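Side-chain contacts in conserved hypothetical protein (Staphylococcus aureus subsp. aureus, PDB 2AP3), which is of unknown function but belongs to a family of putative cell-wall binding lipoproteins and folds as an elongated, all-helical bundle: residues A43-K48 with I72-D77; Q94-A99 with E124-H129; V140-T145 with E168-K173; F147-L150 with D154-Q157. All coordinates share one frame; numbering follows the deposited sequence.

Contact 1: A43-K48 with I72-D77; sequences AELDEK and IKNADD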
loop_
_atom_site.group_PDB
_atom_site.type_symbol
_atom_site.label_atom_id
_atom_site.label_comp_id
_atom_site.label_asym_id
_atom_site.label_seq_id
_atom_site.Cartn_x
_atom_site.Cartn_y
_atom_site.Cartn_z
ATOM N N ALA A 43 3.320 5.295 11.179
ATOM C CA ALA A 43 4.455 6.214 11.405
ATOM C C ALA A 43 4.641 6.534 12.897
ATOM O O ALA A 43 5.772 6.572 13.404
ATOM C CB ALA A 43 4.308 7.493 10.585
ATOM N N GLU A 44 3.540 6.749 13.614
ATOM C CA GLU A 44 3.604 6.950 15.055
ATOM C C GLU A 44 4.210 5.726 15.739
ATOM O O GLU A 44 5.072 5.863 16.616
ATOM C CB GLU A 44 2.230 7.281 15.629
ATOM C CG GLU A 44 1.604 8.572 15.089
ATOM C CD GLU A 44 2.160 9.838 15.722
ATOM O OE1 GLU A 44 2.897 9.737 16.721
ATOM O OE2 GLU A 44 1.830 10.944 15.216
ATOM N N LEU A 45 3.795 4.530 15.299
ATOM C CA LEU A 45 4.339 3.308 15.871
ATOM C C LEU A 45 5.832 3.148 15.586
ATOM O O LEU A 45 6.588 2.706 16.456
ATOM C CB LEU A 45 3.550 2.101 15.348
ATOM C CG LEU A 45 2.169 1.951 16.000
ATOM C CD1 LEU A 45 1.280 1.031 15.151
ATOM C CD2 LEU A 45 2.285 1.446 17.434
ATOM N N ASP A 46 6.249 3.583 14.396
ATOM C CA ASP A 46 7.665 3.513 13.983
ATOM C C ASP A 46 8.474 4.457 14.888
ATOM O O ASP A 46 9.584 4.129 15.309
ATOM C CB ASP A 46 7.839 3.957 12.520
ATOM C CG ASP A 46 7.395 2.902 11.499
ATOM O OD1 ASP A 46 7.315 1.736 11.865
ATOM O OD2 ASP A 46 7.183 3.260 10.320
ATOM N N GLU A 47 7.906 5.620 15.210
ATOM C CA GLU A 47 8.611 6.545 16.096
ATOM C C GLU A 47 8.728 6.008 17.515
ATOM O O GLU A 47 9.784 6.142 18.143
ATOM C CB GLU A 47 7.960 7.935 16.077
ATOM C CG GLU A 47 8.230 8.685 14.781
ATOM C CD GLU A 47 9.721 8.799 14.453
ATOM O OE1 GLU A 47 10.474 9.370 15.279
ATOM O OE2 GLU A 47 10.139 8.315 13.385
ATOM N N LYS A 48 7.686 5.319 17.985
ATOM C CA LYS A 48 7.729 4.721 19.314
ATOM C C LYS A 48 8.777 3.608 19.374
ATOM O O LYS A 48 9.508 3.498 20.355
ATOM C CB LYS A 48 6.357 4.185 19.710
ATOM C CG LYS A 48 5.416 5.242 20.250
ATOM C CD LYS A 48 4.120 4.573 20.679
ATOM C CE LYS A 48 3.067 5.577 21.079
ATOM N NZ LYS A 48 2.591 6.484 19.978
ATOM N N ILE A 72 8.135 -6.453 20.665
ATOM C CA ILE A 72 7.312 -7.527 20.098
ATOM C C ILE A 72 5.907 -6.996 19.888
ATOM O O ILE A 72 5.362 -7.108 18.791
ATOM C CB ILE A 72 7.289 -8.757 21.022
ATOM C CG1 ILE A 72 8.684 -9.383 21.063
ATOM C CG2 ILE A 72 6.223 -9.779 20.556
ATOM C CD1 ILE A 72 8.851 -10.481 22.120
ATOM N N LYS A 73 5.359 -6.358 20.928
ATOM C CA LYS A 73 4.000 -5.804 20.854
ATOM C C LYS A 73 3.904 -4.795 19.718
ATOM O O LYS A 73 2.919 -4.768 18.966
ATOM C CB LYS A 73 3.624 -5.109 22.158
ATOM C CG LYS A 73 2.169 -4.596 22.199
ATOM C CD LYS A 73 1.763 -4.085 23.565
ATOM C CE LYS A 73 0.360 -3.487 23.542
ATOM N NZ LYS A 73 0.277 -2.236 22.746
ATOM N N ASN A 74 4.938 -3.965 19.603
ATOM C CA ASN A 74 4.960 -2.918 18.586
ATOM C C ASN A 74 4.954 -3.486 17.147
ATOM O O ASN A 74 4.290 -2.939 16.240
ATOM C CB ASN A 74 6.162 -2.002 18.848
ATOM C CG ASN A 74 6.321 -0.936 17.785
ATOM O OD1 ASN A 74 6.907 -1.152 16.723
ATOM N ND2 ASN A 74 5.798 0.252 18.080
ATOM N N ALA A 75 5.667 -4.592 16.948
ATOM C CA ALA A 75 5.623 -5.262 15.635
ATOM C C ALA A 75 4.210 -5.795 15.376
ATOM O O ALA A 75 3.652 -5.582 14.284
ATOM C CB ALA A 75 6.672 -6.356 15.569
ATOM N N ASP A 76 3.606 -6.448 16.376
ATOM C CA ASP A 76 2.188 -6.868 16.259
ATOM C C ASP A 76 1.269 -5.690 15.938
ATOM O O ASP A 76 0.358 -5.805 15.108
ATOM C CB ASP A 76 1.689 -7.599 17.521
ATOM C CG ASP A 76 2.344 -8.928 17.713
ATOM O OD1 ASP A 76 2.767 -9.564 16.725
ATOM O OD2 ASP A 76 2.418 -9.363 18.887
ATOM N N ASP A 77 1.525 -4.557 16.584
ATOM C CA ASP A 77 0.654 -3.401 16.449
ATOM C C ASP A 77 0.744 -2.844 15.037
ATOM O O ASP A 77 -0.254 -2.435 14.451
ATOM C CB ASP A 77 1.073 -2.305 17.449
ATOM C CG ASP A 77 0.683 -2.623 18.871
ATOM O OD1 ASP A 77 -0.096 -3.568 19.101
ATOM O OD2 ASP A 77 1.210 -1.904 19.763
#
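Leu45 on helix 33-50 meets Asn74 and Asp77 on helix 61-96, where the two helices run antiparallel as the arms of a helical hairpin, their local axes 10.1 Å apart at 167°. Leu45 CB lies 4.0 Å from Asn74 ND2, already against the amide. Chi1 of -75° turns CG away from the carbonyl carbon and sends the two methyls toward Asp77. CD1 rests 3.9 Å from the backbone O of Asp77, while CD2 sits between two neighbours, 3.8 Å from Asn74 ND2 and 3.9 Å from Asp77 CB. The leucine and the amide lie alongside each other, pointing opposite ways, and the Asp77 side chain runs roughly perpendicular to the leucine.

Between 43-48 and 72-77 there is one hydrogen bond. Asn74, with CG anti to its own N, reaches over and gives an ND2 hydrogen to Leu45 O at 3.0 Å. The N-H points fairly straight at the oxygen, which lies near the amide plane, but the donor stands 38° above the carbonyl plane. At the other end of the amide, OD1 accepts a hydrogen bond from Arg78, which fixes which way round the group sits. The carboxylate of Asp77 turns to Lys73 of its own helix in a salt bridge. The contact is therefore mixed, polar and apolar: a buried amide, held at both ends, shares a small patch with leucine methyls and the aspartate's CB.

Contact 2: Q94-A99 with E124-H129; sequences QDFKKA and EKYKLH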
loop_
_atom_site.group_PDB
_atom_site.type_symbol
_atom_site.label_atom_id
_atom_site.label_comp_id
_atom_site.label_asym_id
_atom_site.label_seq_id
_atom_site.Cartn_x
_atom_site.Cartn_y
_atom_site.Cartn_z
ATOM N N GLN A 94 -12.690 -4.704 -5.235
ATOM C CA GLN A 94 -14.060 -5.228 -5.383
ATOM C C GLN A 94 -14.980 -4.224 -6.068
ATOM O O GLN A 94 -15.812 -4.609 -6.896
ATOM C CB GLN A 94 -14.641 -5.653 -4.027
ATOM C CG GLN A 94 -14.142 -7.014 -3.547
ATOM C CD GLN A 94 -14.786 -7.475 -2.244
ATOM O OE1 GLN A 94 -14.093 -7.786 -1.275
ATOM N NE2 GLN A 94 -16.120 -7.530 -2.222
ATOM N N ASP A 95 -14.828 -2.947 -5.717
ATOM C CA ASP A 95 -15.618 -1.874 -6.310
ATOM C C ASP A 95 -15.150 -1.555 -7.727
ATOM O O ASP A 95 -15.950 -1.133 -8.571
ATOM C CB ASP A 95 -15.549 -0.609 -5.453
ATOM C CG ASP A 95 -16.306 -0.739 -4.137
ATOM O OD1 ASP A 95 -17.050 -1.724 -3.952
ATOM O OD2 ASP A 95 -16.156 0.158 -3.284
ATOM N N PHE A 96 -13.856 -1.753 -7.972
ATOM C CA PHE A 96 -13.241 -1.476 -9.269
ATOM C C PHE A 96 -13.853 -2.310 -10.382
ATOM O O PHE A 96 -14.264 -1.765 -11.409
ATOM C CB PHE A 96 -11.721 -1.704 -9.221
ATOM C CG PHE A 96 -11.099 -1.964 -10.574
ATOM C CD1 PHE A 96 -10.688 -3.249 -10.929
ATOM C CD2 PHE A 96 -10.940 -0.930 -11.496
ATOM C CE1 PHE A 96 -10.121 -3.497 -12.179
ATOM C CE2 PHE A 96 -10.376 -1.170 -12.749
ATOM C CZ PHE A 96 -9.969 -2.454 -13.090
ATOM N N LYS A 97 -13.908 -3.626 -10.174
ATOM C CA LYS A 97 -14.361 -4.568 -11.202
ATOM C C LYS A 97 -15.774 -4.271 -11.713
ATOM O O LYS A 97 -16.161 -4.723 -12.797
ATOM C CB LYS A 97 -14.271 -6.010 -10.691
ATOM C CG LYS A 97 -12.858 -6.468 -10.398
ATOM C CD LYS A 97 -12.804 -7.945 -10.073
ATOM C CE LYS A 97 -11.368 -8.427 -10.011
ATOM N NZ LYS A 97 -11.282 -9.886 -9.714
ATOM N N LYS A 98 -16.527 -3.497 -10.932
ATOM C CA LYS A 98 -17.896 -3.117 -11.275
ATOM C C LYS A 98 -17.929 -1.927 -12.238
ATOM O O LYS A 98 -18.945 -1.689 -12.912
ATOM C CB LYS A 98 -18.702 -2.807 -10.007
ATOM C CG LYS A 98 -18.592 -3.873 -8.911
ATOM C CD LYS A 98 -19.406 -3.512 -7.674
ATOM C CE LYS A 98 -20.740 -4.250 -7.629
ATOM N NZ LYS A 98 -21.776 -3.657 -8.524
ATOM N N ALA A 99 -16.814 -1.197 -12.310
ATOM C CA ALA A 99 -16.694 -0.032 -13.184
ATOM C C ALA A 99 -16.193 -0.393 -14.586
ATOM O O ALA A 99 -16.045 -1.568 -14.933
ATOM C CB ALA A 99 -15.786 1.020 -12.545
ATOM N N GLU A 124 -2.987 -3.547 -12.651
ATOM C CA GLU A 124 -1.588 -3.693 -12.246
ATOM C C GLU A 124 -1.371 -3.077 -10.849
ATOM O O GLU A 124 -0.560 -3.593 -10.052
ATOM C CB GLU A 124 -0.645 -3.061 -13.276
ATOM C CG GLU A 124 0.817 -3.455 -13.088
ATOM C CD GLU A 124 0.985 -4.930 -12.716
ATOM O OE1 GLU A 124 0.681 -5.806 -13.553
ATOM O OE2 GLU A 124 1.407 -5.217 -11.579
ATOM N N LYS A 125 -2.100 -1.993 -10.555
ATOM C CA LYS A 125 -2.020 -1.337 -9.238
ATOM C C LYS A 125 -2.370 -2.332 -8.139
ATOM O O LYS A 125 -1.627 -2.490 -7.163
ATOM C CB LYS A 125 -2.965 -0.123 -9.149
ATOM C CG LYS A 125 -3.069 0.493 -7.726
ATOM C CD LYS A 125 -4.222 1.511 -7.598
ATOM C CE LYS A 125 -4.524 1.880 -6.131
ATOM N NZ LYS A 125 -5.569 2.955 -5.996
ATOM N N TYR A 126 -3.512 -2.994 -8.288
ATOM C CA TYR A 126 -3.962 -3.943 -7.278
ATOM C C TYR A 126 -3.017 -5.120 -7.117
ATOM O O TYR A 126 -2.785 -5.584 -6.002
ATOM C CB TYR A 126 -5.396 -4.385 -7.551
ATOM C CG TYR A 126 -6.364 -3.224 -7.515
ATOM C CD1 TYR A 126 -6.434 -2.377 -6.405
ATOM C CD2 TYR A 126 -7.235 -2.984 -8.585
ATOM C CE1 TYR A 126 -7.329 -1.306 -6.373
ATOM C CE2 TYR A 126 -8.140 -1.924 -8.551
ATOM C CZ TYR A 126 -8.174 -1.092 -7.448
ATOM O OH TYR A 126 -9.063 -0.043 -7.411
ATOM N N LYS A 127 -2.443 -5.593 -8.224
ATOM C CA LYS A 127 -1.475 -6.680 -8.148
ATOM C C LYS A 127 -0.195 -6.236 -7.432
ATOM O O LYS A 127 0.343 -6.957 -6.576
ATOM C CB LYS A 127 -1.162 -7.218 -9.546
ATOM C CG LYS A 127 -0.260 -8.444 -9.526
ATOM C CD LYS A 127 0.096 -8.950 -10.910
ATOM C CE LYS A 127 1.234 -9.951 -10.820
ATOM N NZ LYS A 127 1.655 -10.438 -12.165
ATOM N N LEU A 128 0.295 -5.055 -7.771
ATOM C CA LEU A 128 1.516 -4.578 -7.148
ATOM C C LEU A 128 1.287 -4.260 -5.675
ATOM O O LEU A 128 2.206 -4.398 -4.863
ATOM C CB LEU A 128 2.101 -3.382 -7.897
ATOM C CG LEU A 128 2.968 -3.702 -9.122
ATOM C CD1 LEU A 128 3.327 -2.394 -9.831
ATOM C CD2 LEU A 128 4.236 -4.459 -8.708
ATOM N N HIS A 129 0.070 -3.864 -5.311
ATOM C CA HIS A 129 -0.167 -3.674 -3.880
ATOM C C HIS A 129 -0.046 -4.982 -3.096
ATOM O O HIS A 129 0.499 -4.997 -1.981
ATOM C CB HIS A 129 -1.514 -3.029 -3.564
ATOM C CG HIS A 129 -1.608 -2.628 -2.128
ATOM N ND1 HIS A 129 -2.052 -3.489 -1.147
ATOM C CD2 HIS A 129 -1.183 -1.514 -1.490
ATOM C CE1 HIS A 129 -1.948 -2.900 0.033
ATOM N NE2 HIS A 129 -1.447 -1.691 -0.150
#
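This is a buried aromatic contact between two long helices of the bundle, 61-96 and 109-150, made by Phe96 near the C-terminal end of the first and Tyr126 in the second. A type I turn runs from Phe96 to Ala99, closed by the bond from Ala99 N to Phe96 O. The backbones stay well apart here, with Phe96 CA 9.8 Å from Tyr126 CA, and the rings bridge the distance from both sides. On the phenylalanine side, CG stands anti to the backbone N (chi1 158°), which turns the ring toward Tyr126.

The pair is neither a stack nor a T-shape: the ring planes stand 55° apart. Tyr126 offers an edge, and Phe96 CG lies near the plane of the tyrosine ring, whereas the tyrosine comes at the phenylalanine ring obliquely. Leu122 and Asp119 of helix 109-150 also pack on Phe96, and Ile28 of helix 10-30 and Ile89 on Tyr126, so the pair belongs to the bundle interior. The phenol has its polar partner in Ser92, one turn before Phe96. At the centre of the contact Tyr126 CE2 sits 3.6 Å from both CG and CB of Phe96, and the phenol OH is also 3.6 Å from that CB.

Contact 3: V140-T145 with E168-K173; sequences VNSEKT and EQNYKK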
loop_
_atom_site.group_PDB
_atom_site.type_symbol
_atom_site.label_atom_id
_atom_site.label_comp_id
_atom_site.label_asym_id
_atom_site.label_seq_id
_atom_site.Cartn_x
_atom_site.Cartn_y
_atom_site.Cartn_z
ATOM N N VAL A 140 8.299 -6.746 8.669
ATOM C CA VAL A 140 7.896 -6.515 10.077
ATOM C C VAL A 140 7.915 -7.816 10.861
ATOM O O VAL A 140 8.408 -7.860 11.999
ATOM C CB VAL A 140 6.519 -5.820 10.177
ATOM C CG1 VAL A 140 6.138 -5.621 11.625
ATOM C CG2 VAL A 140 6.560 -4.502 9.458
ATOM N N ASN A 141 7.471 -8.899 10.230
ATOM C CA ASN A 141 7.589 -10.197 10.861
ATOM C C ASN A 141 9.033 -10.591 11.151
ATOM O O ASN A 141 9.286 -11.191 12.191
ATOM C CB ASN A 141 6.851 -11.255 10.060
ATOM C CG ASN A 141 5.346 -11.246 10.347
ATOM O OD1 ASN A 141 4.495 -11.050 9.447
ATOM N ND2 ASN A 141 5.007 -11.456 11.602
ATOM N N SER A 142 9.977 -10.224 10.275
ATOM C CA SER A 142 11.396 -10.570 10.526
ATOM C C SER A 142 11.996 -9.759 11.693
ATOM O O SER A 142 12.904 -10.237 12.395
ATOM C CB SER A 142 12.243 -10.456 9.255
ATOM O OG SER A 142 12.328 -9.114 8.863
ATOM N N GLU A 143 11.433 -8.572 11.940
ATOM C CA GLU A 143 11.788 -7.782 13.136
ATOM C C GLU A 143 11.271 -8.524 14.366
ATOM O O GLU A 143 12.016 -8.745 15.331
ATOM C CB GLU A 143 11.207 -6.367 13.055
ATOM C CG GLU A 143 11.968 -5.501 12.015
ATOM C CD GLU A 143 11.325 -4.168 11.650
ATOM O OE1 GLU A 143 10.129 -3.962 11.897
ATOM O OE2 GLU A 143 12.041 -3.330 11.037
ATOM N N LYS A 144 9.996 -8.914 14.311
ATOM C CA LYS A 144 9.396 -9.690 15.383
ATOM C C LYS A 144 10.226 -10.945 15.734
ATOM O O LYS A 144 10.453 -11.251 16.903
ATOM C CB LYS A 144 7.933 -10.012 15.098
ATOM C CG LYS A 144 7.255 -10.742 16.295
ATOM C CD LYS A 144 5.751 -11.010 16.092
ATOM C CE LYS A 144 5.190 -11.951 17.176
ATOM N NZ LYS A 144 3.734 -12.180 16.919
ATOM N N THR A 145 10.700 -11.657 14.713
ATOM C CA THR A 145 11.538 -12.838 14.919
ATOM C C THR A 145 12.817 -12.492 15.710
ATOM O O THR A 145 13.200 -13.211 16.629
ATOM C CB THR A 145 11.859 -13.455 13.560
ATOM O OG1 THR A 145 10.643 -13.956 13.007
ATOM C CG2 THR A 145 12.857 -14.579 13.674
ATOM N N GLU A 168 17.543 -6.730 7.074
ATOM C CA GLU A 168 18.119 -5.888 6.027
ATOM C C GLU A 168 17.707 -6.328 4.639
ATOM O O GLU A 168 17.326 -5.496 3.818
ATOM C CB GLU A 168 19.649 -5.852 6.097
ATOM C CG GLU A 168 20.168 -4.890 7.133
ATOM C CD GLU A 168 21.680 -4.712 7.089
ATOM O OE1 GLU A 168 22.180 -3.991 7.975
ATOM O OE2 GLU A 168 22.359 -5.274 6.184
ATOM N N GLN A 169 17.792 -7.627 4.370
ATOM C CA GLN A 169 17.494 -8.125 3.028
ATOM C C GLN A 169 16.009 -7.910 2.696
ATOM O O GLN A 169 15.630 -7.549 1.560
ATOM C CB GLN A 169 17.847 -9.607 2.883
ATOM C CG GLN A 169 17.685 -10.110 1.454
ATOM C CD GLN A 169 18.352 -9.180 0.446
ATOM O OE1 GLN A 169 19.559 -8.933 0.517
ATOM N NE2 GLN A 169 17.561 -8.645 -0.488
ATOM N N ASN A 170 15.174 -8.131 3.701
ATOM C CA ASN A 170 13.745 -7.931 3.544
ATOM C C ASN A 170 13.394 -6.496 3.257
ATOM O O ASN A 170 12.473 -6.225 2.474
ATOM C CB ASN A 170 13.001 -8.453 4.771
ATOM C CG ASN A 170 13.099 -9.948 4.894
ATOM O OD1 ASN A 170 13.427 -10.647 3.925
ATOM N ND2 ASN A 170 12.819 -10.454 6.086
ATOM N N TYR A 171 14.153 -5.576 3.855
ATOM C CA TYR A 171 13.930 -4.149 3.577
ATOM C C TYR A 171 14.433 -3.745 2.187
ATOM O O TYR A 171 13.835 -2.863 1.562
ATOM C CB TYR A 171 14.458 -3.249 4.699
ATOM C CG TYR A 171 13.439 -3.125 5.804
ATOM C CD1 TYR A 171 12.274 -2.396 5.606
ATOM C CD2 TYR A 171 13.594 -3.797 7.011
ATOM C CE1 TYR A 171 11.308 -2.305 6.599
ATOM C CE2 TYR A 171 12.646 -3.712 8.006
ATOM C CZ TYR A 171 11.496 -2.955 7.797
ATOM O OH TYR A 171 10.534 -2.865 8.779
ATOM N N LYS A 172 15.485 -4.400 1.693
ATOM C CA LYS A 172 15.988 -4.154 0.331
ATOM C C LYS A 172 14.896 -4.534 -0.647
ATOM O O LYS A 172 14.586 -3.793 -1.574
ATOM C CB LYS A 172 17.251 -4.961 0.020
ATOM C CG LYS A 172 18.553 -4.403 0.615
ATOM C CD LYS A 172 19.730 -5.242 0.161
ATOM C CE LYS A 172 20.954 -5.023 1.077
ATOM N NZ LYS A 172 21.912 -3.993 0.586
ATOM N N LYS A 173 14.309 -5.701 -0.420
ATOM C CA LYS A 173 13.223 -6.176 -1.250
ATOM C C LYS A 173 11.984 -5.283 -1.145
ATOM O O LYS A 173 11.309 -5.027 -2.157
ATOM C CB LYS A 173 12.890 -7.606 -0.873
ATOM C CG LYS A 173 13.999 -8.611 -1.170
ATOM C CD LYS A 173 13.414 -10.021 -1.231
ATOM C CE LYS A 173 12.983 -10.547 0.141
ATOM N NZ LYS A 173 11.829 -11.488 -0.005
#
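Tyr171 of helix 157-195 stretches across to Glu143 of helix 109-150, and beside this pair Ser142 meets Asn170. The phenol gives its proton to Glu143 OE2, with OH and OE2 2.8 Å apart. The two side chains run roughly perpendicular to each other. The carboxylate lies at the edge of the ring, its plane turned 40° from the ring plane, and the phenol approaches OE2 from 51° above the carboxylate plane. Glu143 gets there by an extended chain beyond CG. Its other oxygen, OE1, is held in a salt bridge by Arg78, so this buried carboxylate has a partner on each oxygen, and the arginine would be expected to favour its charged form.

Ser142 takes the second bond: Asn170 ND2 donates to OG at 3.1 Å, with OG close to the plane of the amide. The serine torsion sets OG between the backbone N and carbonyl carbon, where it also bonds to Ala139 O one turn earlier.

The two helices run antiparallel, 172° apart in direction, with local axes 9.7 Å from each other. Ile167 packs against Ser142 and Glu143, while Val140 rests on Leu79 and Arg78 of helix 61-96, so three helices of the bundle meet around this point.

Contact 4: F147-L150 with D154-Q157; sequences FKYL and DATQ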
loop_
_atom_site.group_PDB
_atom_site.type_symbol
_atom_site.label_atom_id
_atom_site.label_comp_id
_atom_site.label_asym_id
_atom_site.label_seq_id
_atom_site.Cartn_x
_atom_site.Cartn_y
_atom_site.Cartn_z
ATOM N N PHE A 147 13.094 -9.933 17.773
ATOM C CA PHE A 147 12.723 -9.561 19.146
ATOM C C PHE A 147 12.364 -10.762 20.009
ATOM O O PHE A 147 12.718 -10.786 21.206
ATOM C CB PHE A 147 11.617 -8.492 19.163
ATOM C CG PHE A 147 11.936 -7.275 18.337
ATOM C CD1 PHE A 147 13.226 -6.755 18.294
ATOM C CD2 PHE A 147 10.943 -6.669 17.572
ATOM C CE1 PHE A 147 13.543 -5.624 17.500
ATOM C CE2 PHE A 147 11.243 -5.547 16.768
ATOM C CZ PHE A 147 12.550 -5.016 16.753
ATOM N N LYS A 148 11.702 -11.759 19.422
ATOM C CA LYS A 148 11.413 -12.999 20.144
ATOM C C LYS A 148 12.699 -13.701 20.571
ATOM O O LYS A 148 12.786 -14.255 21.679
ATOM C CB LYS A 148 10.569 -13.932 19.303
ATOM C CG LYS A 148 9.107 -13.518 19.233
ATOM C CD LYS A 148 8.223 -14.577 18.495
ATOM C CE LYS A 148 8.242 -15.984 19.132
ATOM N NZ LYS A 148 7.431 -16.937 18.325
ATOM N N TYR A 149 13.705 -13.666 19.698
ATOM C CA TYR A 149 14.997 -14.252 20.032
ATOM C C TYR A 149 15.623 -13.549 21.244
ATOM O O TYR A 149 16.195 -14.179 22.127
ATOM C CB TYR A 149 15.899 -14.229 18.796
ATOM C CG TYR A 149 17.334 -14.633 19.054
ATOM C CD1 TYR A 149 17.673 -15.950 19.351
ATOM C CD2 TYR A 149 18.349 -13.691 18.982
ATOM C CE1 TYR A 149 18.991 -16.307 19.585
ATOM C CE2 TYR A 149 19.689 -14.048 19.207
ATOM C CZ TYR A 149 19.994 -15.364 19.511
ATOM O OH TYR A 149 21.302 -15.751 19.748
ATOM N N LEU A 150 15.459 -12.237 21.324
ATOM C CA LEU A 150 15.954 -11.515 22.508
ATOM C C LEU A 150 15.192 -11.830 23.801
ATOM O O LEU A 150 15.728 -11.568 24.894
ATOM C CB LEU A 150 15.865 -9.994 22.288
ATOM C CG LEU A 150 16.577 -9.408 21.060
ATOM C CD1 LEU A 150 16.308 -7.933 20.950
ATOM C CD2 LEU A 150 18.077 -9.659 21.126
ATOM N N ASP A 154 19.960 -16.318 27.114
ATOM C CA ASP A 154 21.193 -16.675 26.371
ATOM C C ASP A 154 21.281 -16.233 24.880
ATOM O O ASP A 154 21.873 -16.921 24.035
ATOM C CB ASP A 154 21.505 -18.179 26.560
ATOM C CG ASP A 154 21.625 -18.578 28.034
ATOM O OD1 ASP A 154 22.351 -17.888 28.782
ATOM O OD2 ASP A 154 21.007 -19.593 28.450
ATOM N N ALA A 155 20.713 -15.075 24.552
ATOM C CA ALA A 155 20.889 -14.513 23.200
ATOM C C ALA A 155 22.348 -14.105 23.024
ATOM O O ALA A 155 22.978 -13.631 23.987
ATOM C CB ALA A 155 19.951 -13.299 22.969
ATOM N N THR A 156 22.869 -14.309 21.806
ATOM C CA THR A 156 24.246 -13.928 21.463
ATOM C C THR A 156 24.307 -12.865 20.351
ATOM O O THR A 156 23.355 -12.697 19.571
ATOM C CB THR A 156 25.068 -15.145 20.991
ATOM O OG1 THR A 156 24.678 -15.493 19.664
ATOM C CG2 THR A 156 24.873 -16.353 21.943
ATOM N N GLN A 157 25.438 -12.166 20.266
ATOM C CA GLN A 157 25.667 -11.235 19.162
ATOM C C GLN A 157 25.607 -11.907 17.794
ATOM O O GLN A 157 25.048 -11.356 16.857
ATOM C CB GLN A 157 26.992 -10.478 19.302
ATOM C CG GLN A 157 27.069 -9.305 18.333
ATOM C CD GLN A 157 26.054 -8.235 18.684
ATOM O OE1 GLN A 157 26.023 -7.781 19.824
ATOM N NE2 GLN A 157 25.248 -7.806 17.706
#
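Tyr149, near the C-terminal end of helix 109-150, reaches across to Ala155 and to Thr156, the N-cap residue of helix 157-195, in the short connection of a helical hairpin at one end of the bundle. Two kinds of interaction hold the turn against the helix that leads into it.

The first is hydrogen bonding. Thr156 N donates to the phenol oxygen of Tyr149, N to OH 3.0 Å, with an almost straight N-H...O angle of 174°. The tyrosine brings its OH there because chi1 of 172° swings CG anti to the backbone N and carries the ring toward the loop. Thr156 OG1 also lies 3.4 Å from Tyr149 OH, but any bond between these two is weak. The clear role of that hydroxyl is in the N-cap: OG1 accepts from Gly159 N, in the first turn of the following helix. Tyr149 is thus tied to the residue that caps helix 157-195.

The second kind is contact with the ring, together with apolar packing. The methyl of Ala155 lies over one face of the Tyr149 ring in a CH-pi contact, its CB 27° off the normal. Lys163, a little further along helix 157-195, makes a cation-pi contact with the same ring. Leu150 adds a looser apolar touch, CD2 to Ala155 CB at 4.5 Å, and its side chain also packs on Val68 of helix 61-96. Within the methyl-ring contact the nearest pair is Ala155 CB and Tyr149 CE2, 3.8 Å apart.

How the contacts relate
Contact 2 is buried and rests on a pair of aromatic side chains, contact 3 is buried but built on hydrogen bonds, contact 1 is partly buried with one hydrogen bond from a side-chain amide beside leucine methyls, and contact 4 lies at the surface, at a hairpin turn. Helix 61-96 serves contacts 1 and 2, on opposite sides of the chain's centre, their centres 29 Å apart. Helix 109-150 runs through contacts 2, 3 and 4. Contacts 1 and 3 touch: Asp76 OD1 and Lys144 NZ form a 2.8 Å salt bridge, and Ala75 packs against Val140 and Lys144. Contact 1 also meets contact 4, through Ile72 against Phe147. Contact 4 lies in the connection between the helices paired in contact 3.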